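Local coordinates for gala protein type 1, 3 or 4 (Legionella pneumophila subsp. pneumophila, PDB 4XA9), which is a leucine-rich-repeat protein that may bind small GTPases and stimulate their GTP hydrolysis, although its precise role is uncertain, at residues N77-E82 / N101-E106; N125-V130 / C146-E151; Y134-N139 / V155-S160; L167-C172 / L191-N196. One frame throughout, in Å; residues are numbered along the deposited sequence. Where two conformers were deposited one is given.

The four contacts each join successive turns of one leucine-rich-repeat solenoid, in which a curved, largely parallel sheet is backed by a row of helices. Contacts 1, 2 and 4 link the turns just after the strands, contact 4 including strands 166-168 and 190-192 themselves. Contact 3 joins the far ends of helices 129-135 and 151-159. Centres of contacts 1 and 2, and of 2 and 3, lie about 13 Å apart, those of 2 and 4 about 11 Å. Contact 1 closes before contact 2 opens; the segments of contacts 2 and 3 alternate along the chain, and contact 4 follows. Each ties one turn to its neighbour, and further bonds between the contacts make the row continuous.

Contact 1: N77-E82 / N101-E106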
# COMPACT_ATOMS: atom_id res chain seq x y z
N ASN A 77 -7.80 4.37 -10.47
CA ASN A 77 -8.20 4.89 -11.77
C ASN A 77 -7.78 6.35 -11.86
O ASN A 77 -6.82 6.75 -11.22
CB ASN A 77 -9.70 4.71 -11.99
CG ASN A 77 -10.07 3.29 -12.37
OD1 ASN A 77 -10.04 2.93 -13.55
ND2 ASN A 77 -10.41 2.47 -11.38
N ASN A 78 -8.51 7.16 -12.63
CA ASN A 78 -8.19 8.57 -12.76
C ASN A 78 -9.44 9.45 -12.72
O ASN A 78 -9.61 10.32 -13.57
CB ASN A 78 -7.43 8.82 -14.07
CG ASN A 78 -6.84 10.22 -14.17
OD1 ASN A 78 -6.43 10.81 -13.17
ND2 ASN A 78 -6.84 10.77 -15.38
N ILE A 79 -10.31 9.22 -11.74
CA ILE A 79 -11.62 9.87 -11.79
C ILE A 79 -11.56 11.30 -11.27
O ILE A 79 -12.40 12.12 -11.61
CB ILE A 79 -12.69 9.08 -11.01
CG1 ILE A 79 -12.50 9.24 -9.50
CG2 ILE A 79 -12.69 7.60 -11.45
CD1 ILE A 79 -13.59 8.55 -8.68
N GLY A 80 -10.55 11.60 -10.45
CA GLY A 80 -10.32 12.96 -10.01
C GLY A 80 -11.41 13.54 -9.13
O GLY A 80 -12.32 12.83 -8.69
N PRO A 81 -11.32 14.85 -8.86
CA PRO A 81 -12.30 15.55 -8.03
C PRO A 81 -13.72 15.45 -8.59
O PRO A 81 -14.66 15.20 -7.83
CB PRO A 81 -11.80 16.99 -8.03
CG PRO A 81 -10.34 16.88 -8.34
CD PRO A 81 -10.23 15.74 -9.29
N GLU A 82 -13.88 15.63 -9.89
CA GLU A 82 -15.20 15.59 -10.50
C GLU A 82 -15.79 14.18 -10.49
O GLU A 82 -17.00 14.01 -10.37
CB GLU A 82 -15.16 16.12 -11.93
CG GLU A 82 -14.98 17.63 -12.01
CD GLU A 82 -14.97 18.14 -13.43
OE1 GLU A 82 -16.04 18.11 -14.09
OE2 GLU A 82 -13.89 18.56 -13.89
N ASN A 101 -6.96 8.05 -6.71
CA ASN A 101 -7.69 8.65 -7.82
C ASN A 101 -7.50 10.16 -7.92
O ASN A 101 -8.15 10.81 -8.73
CB ASN A 101 -9.19 8.35 -7.72
CG ASN A 101 -9.59 7.12 -8.49
OD1 ASN A 101 -9.68 7.15 -9.72
ND2 ASN A 101 -9.88 6.04 -7.77
N GLU A 102 -6.61 10.69 -7.09
CA GLU A 102 -6.38 12.14 -7.01
C GLU A 102 -7.67 12.93 -6.82
O GLU A 102 -7.84 13.99 -7.43
CB GLU A 102 -5.65 12.63 -8.26
CG GLU A 102 -4.43 11.81 -8.65
CD GLU A 102 -3.67 12.41 -9.82
OE1 GLU A 102 -3.92 13.58 -10.17
OE2 GLU A 102 -2.81 11.70 -10.40
N ILE A 103 -8.58 12.45 -5.98
CA ILE A 103 -9.86 13.14 -5.83
C ILE A 103 -9.72 14.43 -5.03
O ILE A 103 -10.53 15.34 -5.18
CB ILE A 103 -10.94 12.25 -5.17
CG1 ILE A 103 -10.64 12.04 -3.68
CG2 ILE A 103 -11.08 10.92 -5.91
CD1 ILE A 103 -11.77 11.34 -2.94
N GLY A 104 -8.70 14.52 -4.18
CA GLY A 104 -8.39 15.76 -3.49
C GLY A 104 -9.39 16.21 -2.44
O GLY A 104 -10.34 15.50 -2.12
N ASP A 105 -9.19 17.41 -1.90
CA ASP A 105 -10.11 17.97 -0.91
C ASP A 105 -11.48 18.25 -1.52
O ASP A 105 -12.50 18.08 -0.85
CB ASP A 105 -9.54 19.25 -0.29
CG ASP A 105 -8.38 18.96 0.64
OD1 ASP A 105 -8.32 17.83 1.18
OD2 ASP A 105 -7.54 19.86 0.85
N GLU A 106 -11.51 18.66 -2.78
CA GLU A 106 -12.77 18.98 -3.45
C GLU A 106 -13.57 17.71 -3.71
O GLU A 106 -14.80 17.72 -3.63
CB GLU A 106 -12.51 19.72 -4.76
CG GLU A 106 -11.89 21.11 -4.59
CD GLU A 106 -12.79 22.07 -3.83
OE1 GLU A 106 -14.03 21.99 -3.98
OE2 GLU A 106 -12.25 22.92 -3.09
O HOH W 1 -3.46 9.37 -12.22
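The side-chain oxygen of Asn-101 reaches into the bend formed by Asn-77, Asn-78 and Ile-79, and this is the tight part of the contact. Ile-79 N donates to Asn-101 OD1 at 3.0 Å in a nearly straight bond, 170° at the hydrogen, with the donor tilted 20° from the carbonyl plane. Asn-101 OD1 also lies only 3.3 Å from Asn-77 CB, so the bend closes around it, while Asn-101 ND2 donates to Ile-74 O. The side chains of Ile-79 and Asn-101 cross obliquely: with Ile-79 CG1 between its own backbone N and carbonyl carbon (chi1 75°), that methylene comes within 3.5 Å of Asn-101 OD1. One residue on, Gly-80 N makes a weak bond to Asn-101 O. Ile-103 sends its CG2 branch over the backbone of Gly-80, 3.6 Å from Gly-80 O. Pro-81 still packs closely, its CA 3.4 Å from Ile-103 O in a CA-H...O contact; beyond it the packing thins, Pro-81 CB and Glu-106 CB being 4.3 Å apart. On the outer side a water lies 3.0 Å from Glu-102 OE2 and more weakly near Asn-78 OD1, a loose bridge at best; Asn-78 also lies against a basic side chain of another protein chain. The same asparagine arrangement recurs on both flanks: Asn-77 OD1 accepts from Ile-55 N, and Asn-125 OD1 from Asn-101 N and Ile-103 N. Ile-79 packs on Val-60 of helix 57-63 and Leu-87 of helix 80-87, Ile-103 on Ala-84 of helix 80-87 and Leu-111 of helix 104-113.

Contact 2: N125-V130 / C146-E151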
# COMPACT_ATOMS: atom_id res chain seq x y z
N ASN A 125 -4.99 10.24 -1.84
CA ASN A 125 -5.84 11.03 -2.72
C ASN A 125 -5.55 12.52 -2.63
O ASN A 125 -6.37 13.34 -3.04
CB ASN A 125 -7.32 10.77 -2.42
CG ASN A 125 -7.93 9.74 -3.35
OD1 ASN A 125 -7.76 9.80 -4.58
ND2 ASN A 125 -8.66 8.78 -2.78
N LYS A 126 -4.37 12.86 -2.12
CA LYS A 126 -3.99 14.25 -1.85
C LYS A 126 -5.01 14.94 -0.94
O LYS A 126 -5.25 16.15 -1.06
CB LYS A 126 -3.84 15.04 -3.15
CG LYS A 126 -2.82 14.44 -4.11
CD LYS A 126 -2.70 15.25 -5.40
CE LYS A 126 -2.70 14.33 -6.62
NZ LYS A 126 -2.47 12.89 -6.27
N ILE A 127 -5.61 14.18 -0.03
CA ILE A 127 -6.53 14.76 0.94
C ILE A 127 -5.71 15.44 2.05
O ILE A 127 -4.76 14.86 2.56
CB ILE A 127 -7.47 13.70 1.53
CG1 ILE A 127 -8.24 13.01 0.39
CG2 ILE A 127 -8.42 14.32 2.55
CD1 ILE A 127 -9.01 11.77 0.80
N THR A 128 -6.07 16.67 2.38
CA THR A 128 -5.34 17.42 3.40
C THR A 128 -6.21 17.61 4.63
O THR A 128 -7.29 17.04 4.72
CB THR A 128 -4.90 18.79 2.88
OG1 THR A 128 -6.04 19.66 2.76
CG2 THR A 128 -4.22 18.65 1.51
N LYS A 129 -5.73 18.43 5.56
CA LYS A 129 -6.52 18.79 6.74
C LYS A 129 -7.85 19.44 6.36
O LYS A 129 -8.82 19.38 7.12
CB LYS A 129 -5.73 19.73 7.66
CG LYS A 129 -5.28 21.03 6.99
CD LYS A 129 -4.39 21.85 7.93
CE LYS A 129 -4.01 23.18 7.31
NZ LYS A 129 -3.25 23.03 6.04
N VAL A 130 -7.90 20.06 5.18
CA VAL A 130 -9.13 20.70 4.72
C VAL A 130 -10.18 19.63 4.40
O VAL A 130 -11.34 19.75 4.80
CB VAL A 130 -8.88 21.59 3.48
CG1 VAL A 130 -10.20 22.13 2.95
CG2 VAL A 130 -7.94 22.73 3.82
N CYS A 146 -5.30 6.31 4.71
CA CYS A 146 -3.85 6.10 4.67
C CYS A 146 -3.20 6.86 3.52
O CYS A 146 -3.80 7.01 2.47
CB CYS A 146 -3.52 4.61 4.55
SG CYS A 146 -4.03 3.62 5.96
N PHE A 147 -1.98 7.35 3.75
CA PHE A 147 -1.19 8.04 2.73
C PHE A 147 -1.79 9.37 2.31
O PHE A 147 -1.59 9.82 1.18
CB PHE A 147 -0.98 7.17 1.49
CG PHE A 147 -0.55 5.75 1.78
CD1 PHE A 147 0.66 5.50 2.41
CD2 PHE A 147 -1.33 4.68 1.39
CE1 PHE A 147 1.07 4.20 2.68
CE2 PHE A 147 -0.93 3.38 1.66
CZ PHE A 147 0.27 3.14 2.30
N ASN A 148 -2.54 10.00 3.21
CA ASN A 148 -3.01 11.37 3.03
C ASN A 148 -2.46 12.25 4.14
O ASN A 148 -2.59 11.92 5.32
CB ASN A 148 -4.55 11.45 3.03
CG ASN A 148 -5.18 10.78 1.83
OD1 ASN A 148 -5.18 11.33 0.72
ND2 ASN A 148 -5.75 9.60 2.03
N SER A 149 -1.84 13.37 3.78
CA SER A 149 -1.27 14.26 4.79
C SER A 149 -2.38 15.01 5.53
O SER A 149 -2.63 16.19 5.27
CB SER A 149 -0.29 15.24 4.16
OG SER A 149 0.34 16.04 5.16
N LEU A 150 -3.04 14.32 6.46
CA LEU A 150 -4.14 14.90 7.21
C LEU A 150 -3.64 15.87 8.26
O LEU A 150 -4.33 16.82 8.62
CB LEU A 150 -4.97 13.80 7.90
CG LEU A 150 -5.53 12.66 7.05
CD1 LEU A 150 -6.25 11.67 7.95
CD2 LEU A 150 -6.47 13.21 5.97
N GLU A 151 -2.44 15.60 8.78
CA GLU A 151 -1.85 16.36 9.88
C GLU A 151 -2.72 16.30 11.14
O GLU A 151 -3.80 15.71 11.15
CB GLU A 151 -1.60 17.81 9.45
CG GLU A 151 -0.53 17.94 8.37
CD GLU A 151 -0.29 19.38 7.93
OE1 GLU A 151 -1.27 20.11 7.66
OE2 GLU A 151 0.90 19.78 7.87
O HOH W 2 -1.90 11.98 -0.63
O HOH W 3 -2.35 14.36 1.17
O HOH W 4 -2.63 18.93 5.52
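With CG of Asn-148 beside its own backbone N (chi1 -68°) and the amide rotated by chi2 -77°, the side-chain oxygen enters the bend of Asn-125, Lys-126 and Ile-127. Asn-148 OD1 accepts there from Asn-125 N at 2.8 Å and from Ile-127 N at 3.0 Å, the two donors coming from opposite faces of the amide plane. The other end of the amide is held too: Asn-148 ND2 donates to Leu-145 O and Ala-122 O, which fixes its rotation. Ile-127 closes over the amide with its CB 3.4 Å from Asn-148 OD1. The CG2 branch of Ile-127 instead runs alongside Leu-150, reaching Leu-150 CD2 at 4.1 Å.

Three waters bridge the backbones alongside these bonds. One links Lys-126 N to Phe-147 O. A second lies 2.8 Å from both Ile-127 O and Ser-149 N. A third joins Lys-129 N, Ser-149 O and Glu-151 OE1. At the start of helix 129-135, Thr-128 OG1 caps Val-130 N and is also hydrogen-bonded to Asp-105. The chain of Lys-129 crosses Glu-151, with Lys-129 CD 3.6 Å from Glu-151 OE1; the ion pair itself, Lys-129 NZ to Glu-151 OE1, is long at 3.9 Å. Phe-147 stacks on an aromatic ring of another protein chain. The buried asparagine oxygen thus gives two backbone N-H groups of the bend an acceptor where no strand pairing does so, whereas the outer charges, set apart, probably contribute a weaker attraction.

Contact 3: Y134-N139 / V155-S160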
# COMPACT_ATOMS: atom_id res chain seq x y z
N TYR A 134 -14.01 18.37 6.10
CA TYR A 134 -15.26 18.01 5.45
C TYR A 134 -15.79 16.69 5.98
O TYR A 134 -16.99 16.54 6.22
CB TYR A 134 -15.06 17.92 3.93
CG TYR A 134 -14.59 19.21 3.28
CD1 TYR A 134 -14.98 20.45 3.77
CD2 TYR A 134 -13.75 19.17 2.18
CE1 TYR A 134 -14.55 21.62 3.16
CE2 TYR A 134 -13.31 20.33 1.57
CZ TYR A 134 -13.72 21.55 2.06
OH TYR A 134 -13.27 22.70 1.44
N LEU A 135 -14.89 15.72 6.14
CA LEU A 135 -15.26 14.38 6.55
C LEU A 135 -15.70 14.35 8.01
O LEU A 135 -16.44 13.46 8.44
CB LEU A 135 -14.09 13.41 6.32
CG LEU A 135 -13.76 13.11 4.87
CD1 LEU A 135 -12.41 12.40 4.75
CD2 LEU A 135 -14.85 12.24 4.27
N ALA A 136 -15.25 15.35 8.76
CA ALA A 136 -15.62 15.47 10.17
C ALA A 136 -17.11 15.75 10.33
O ALA A 136 -17.68 15.56 11.40
CB ALA A 136 -14.80 16.56 10.84
N GLN A 137 -17.75 16.20 9.25
CA GLN A 137 -19.17 16.50 9.27
C GLN A 137 -20.01 15.42 8.58
O GLN A 137 -21.23 15.55 8.46
CB GLN A 137 -19.43 17.86 8.60
CG GLN A 137 -18.61 18.99 9.18
CD GLN A 137 -18.97 19.30 10.62
OE1 GLN A 137 -20.09 19.02 11.07
NE2 GLN A 137 -18.03 19.88 11.36
N SER A 138 -19.35 14.36 8.13
CA SER A 138 -20.04 13.30 7.40
C SER A 138 -20.77 12.35 8.34
O SER A 138 -20.63 12.45 9.55
CB SER A 138 -19.05 12.50 6.55
OG SER A 138 -18.23 11.72 7.39
N ASN A 139 -21.53 11.42 7.76
CA ASN A 139 -22.20 10.38 8.53
C ASN A 139 -21.50 9.03 8.39
O ASN A 139 -22.08 7.99 8.70
CB ASN A 139 -23.67 10.26 8.09
CG ASN A 139 -24.52 11.43 8.53
OD1 ASN A 139 -24.30 12.00 9.61
ND2 ASN A 139 -25.49 11.81 7.71
N VAL A 155 -6.95 15.17 11.87
CA VAL A 155 -7.49 14.08 12.68
C VAL A 155 -8.17 14.61 13.95
O VAL A 155 -9.01 13.94 14.54
CB VAL A 155 -6.40 13.06 13.08
CG1 VAL A 155 -5.85 12.37 11.83
CG2 VAL A 155 -5.29 13.71 13.88
N ILE A 156 -7.81 15.83 14.35
CA ILE A 156 -8.51 16.48 15.45
C ILE A 156 -9.95 16.75 15.03
O ILE A 156 -10.88 16.52 15.79
CB ILE A 156 -7.79 17.77 15.89
CG1 ILE A 156 -6.52 17.43 16.66
CG2 ILE A 156 -8.71 18.63 16.75
CD1 ILE A 156 -5.63 18.62 16.96
N ALA A 157 -10.13 17.21 13.80
CA ALA A 157 -11.48 17.42 13.27
C ALA A 157 -12.22 16.09 13.20
O ALA A 157 -13.36 15.98 13.65
CB ALA A 157 -11.43 18.08 11.90
N LEU A 158 -11.57 15.07 12.65
CA LEU A 158 -12.17 13.74 12.54
C LEU A 158 -12.56 13.17 13.91
O LEU A 158 -13.57 12.48 14.03
CB LEU A 158 -11.22 12.78 11.83
CG LEU A 158 -10.97 13.04 10.34
CD1 LEU A 158 -9.85 12.15 9.83
CD2 LEU A 158 -12.25 12.81 9.53
N ALA A 159 -11.76 13.47 14.93
CA ALA A 159 -12.02 12.96 16.27
C ALA A 159 -13.36 13.46 16.82
O ALA A 159 -13.97 12.81 17.67
CB ALA A 159 -10.89 13.36 17.22
N SER A 160 -13.81 14.61 16.31
CA SER A 160 -15.06 15.21 16.77
C SER A 160 -16.28 14.58 16.10
O SER A 160 -17.41 14.78 16.55
CB SER A 160 -15.07 16.72 16.52
OG SER A 160 -15.02 17.02 15.13
O HOH W 5 -18.32 17.45 14.10
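Ala-136 and Leu-135 meet Ala-157 and Leu-158 in a small, mostly apolar contact between the C-terminal ends of adjacent helices, 129-135 and 151-159, with no direct hydrogen bond across it. Ala-136 CB points at the neighbouring helix, 3.2 Å from Ala-157 O, and lies 3.8 Å from Ala-157 CB; a side chain this short lets the backbones approach to 4.5 Å between Ala-136 CA and Leu-158 CA. Deeper in, with its CG beside its own backbone N (chi1 -68°), Leu-158 brings CD2 against Leu-135 CB at 3.7 Å. Packing of this kind between successive convex-side helices and the turns that end them belongs to the leucine-rich-repeat solenoid, whose leucines line the core: Leu-135 also packs on Val-108 and Ala-112 of helix 104-113, and Leu-158 on Leu-145. The chain leaves helix 129-135 through a type I turn from Leu-135 to Ser-138, where Leu-135 O accepts from both Ser-138 N and Ser-138 OG, the hydroxyl at 2.7 Å. Asn-161 ND2, just past the other helix, donates to Leu-135 O and Ser-138 O. At the outer rim a water makes weak bonds to Ala-136 O and Ser-160 OG.

Contact 4: L167-C172 / L191-N196; sequences LIASAC and LILGKN
Leu-167 and Ile-168 pair in parallel with Leu-191 and Ile-192. Ile-192 N donates to Leu-167 O at 3.0 Å and Ala-169 N to Ile-192 O at 2.8 Å, both nearly straight. On one face of the sheet Leu-167 and Leu-191 lie side by side, Leu-167 CB to Leu-191 CD1 4.0 Å; on the other Ile-168 and Ile-192 do the same, their CD1 methyls 3.6 Å apart. Past the strands the pairing continues into the turns: Ala-171 N donates to Gly-194 O. Ser-170 OG, beside its own backbone N (chi1 -63°), accepts from Gly-194 N at 2.9 Å and also bonds to the backbone of another protein chain.

Asn-196 secures the bend of residues 169-172 with both ends of its amide. Its ND2 lies in the carbonyl plane of Ala-169 and donates to Ala-169 O at 3.2 Å, while its OD1 accepts from Cys-172 N at 2.8 Å. Val-174 N is a second donor to OD1, so the amide cannot easily flip. Farther out, Leu-182 of helix 176-184 packs on Leu-167, Leu-191 and Leu-193, and Asn-220 ND2 donates to Leu-193 O. Strand 166-168, helix 176-184 and strand 190-192 form a beta-alpha-beta unit, and the buried asparagine that binds the preceding turn after a leucine-bearing strand is a hallmark of the leucine-rich repeat.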
# COMPACT_ATOMS: atom_id res chain seq x y z
N LEU A 167 -11.55 4.14 12.11
CA LEU A 167 -10.72 5.10 11.41
C LEU A 167 -9.33 4.52 11.14
O LEU A 167 -8.62 4.10 12.05
CB LEU A 167 -10.62 6.40 12.23
CG LEU A 167 -9.75 7.51 11.64
CD1 LEU A 167 -10.26 7.90 10.26
CD2 LEU A 167 -9.73 8.72 12.57
N ILE A 168 -8.95 4.48 9.87
CA ILE A 168 -7.63 4.04 9.44
C ILE A 168 -6.92 5.26 8.88
O ILE A 168 -7.39 5.85 7.90
CB ILE A 168 -7.69 2.93 8.35
CG1 ILE A 168 -8.89 2.00 8.57
CG2 ILE A 168 -6.38 2.13 8.27
CD1 ILE A 168 -8.76 1.14 9.76
N ALA A 169 -5.81 5.64 9.49
CA ALA A 169 -5.10 6.84 9.06
C ALA A 169 -3.59 6.69 9.27
O ALA A 169 -2.97 7.47 9.99
CB ALA A 169 -5.63 8.06 9.82
N SER A 170 -3.01 5.69 8.61
CA SER A 170 -1.58 5.44 8.71
C SER A 170 -0.82 6.26 7.66
O SER A 170 -1.32 6.46 6.56
CB SER A 170 -1.27 3.95 8.53
OG SER A 170 -1.84 3.16 9.56
N ALA A 171 0.38 6.71 8.02
CA ALA A 171 1.18 7.58 7.15
C ALA A 171 0.41 8.85 6.80
O ALA A 171 0.25 9.18 5.62
CB ALA A 171 1.62 6.84 5.89
N CYS A 172 -0.08 9.54 7.82
CA CYS A 172 -0.91 10.72 7.62
C CYS A 172 -0.35 11.97 8.31
O CYS A 172 -1.09 12.94 8.51
CB CYS A 172 -2.34 10.46 8.11
SG CYS A 172 -3.29 9.29 7.08
N LEU A 191 -8.97 1.82 15.66
CA LEU A 191 -8.16 2.96 15.24
C LEU A 191 -6.78 2.48 14.81
O LEU A 191 -6.10 1.76 15.53
CB LEU A 191 -8.06 3.99 16.37
CG LEU A 191 -7.22 5.26 16.18
CD1 LEU A 191 -7.73 6.09 15.01
CD2 LEU A 191 -7.23 6.08 17.47
N ILE A 192 -6.39 2.87 13.60
CA ILE A 192 -5.09 2.49 13.08
C ILE A 192 -4.32 3.75 12.72
O ILE A 192 -4.77 4.54 11.89
CB ILE A 192 -5.22 1.57 11.85
CG1 ILE A 192 -5.92 0.26 12.26
CG2 ILE A 192 -3.85 1.31 11.22
CD1 ILE A 192 -6.05 -0.77 11.14
N LEU A 193 -3.16 3.93 13.36
CA LEU A 193 -2.34 5.11 13.18
C LEU A 193 -0.87 4.75 13.01
O LEU A 193 0.00 5.30 13.69
CB LEU A 193 -2.49 6.07 14.37
CG LEU A 193 -3.84 6.78 14.52
CD1 LEU A 193 -3.94 7.48 15.87
CD2 LEU A 193 -4.04 7.78 13.38
N GLY A 194 -0.59 3.83 12.12
CA GLY A 194 0.74 3.41 11.84
C GLY A 194 1.55 4.41 11.03
O GLY A 194 1.01 5.23 10.37
N LYS A 195 2.85 4.28 11.20
CA LYS A 195 3.75 5.10 10.29
C LYS A 195 3.57 6.63 10.45
O LYS A 195 3.48 7.37 9.47
CB LYS A 195 3.69 4.68 8.89
CG LYS A 195 4.89 4.87 8.03
CD LYS A 195 5.98 3.90 8.33
CE LYS A 195 7.07 4.00 7.32
NZ LYS A 195 6.99 2.84 6.40
N ASN A 196 3.34 7.13 11.65
CA ASN A 196 3.14 8.52 11.91
C ASN A 196 4.29 9.01 12.83
O ASN A 196 5.31 8.47 12.81
CB ASN A 196 1.77 8.78 12.50
CG ASN A 196 0.66 8.80 11.46
OD1 ASN A 196 0.77 9.43 10.46
ND2 ASN A 196 -0.38 8.06 11.72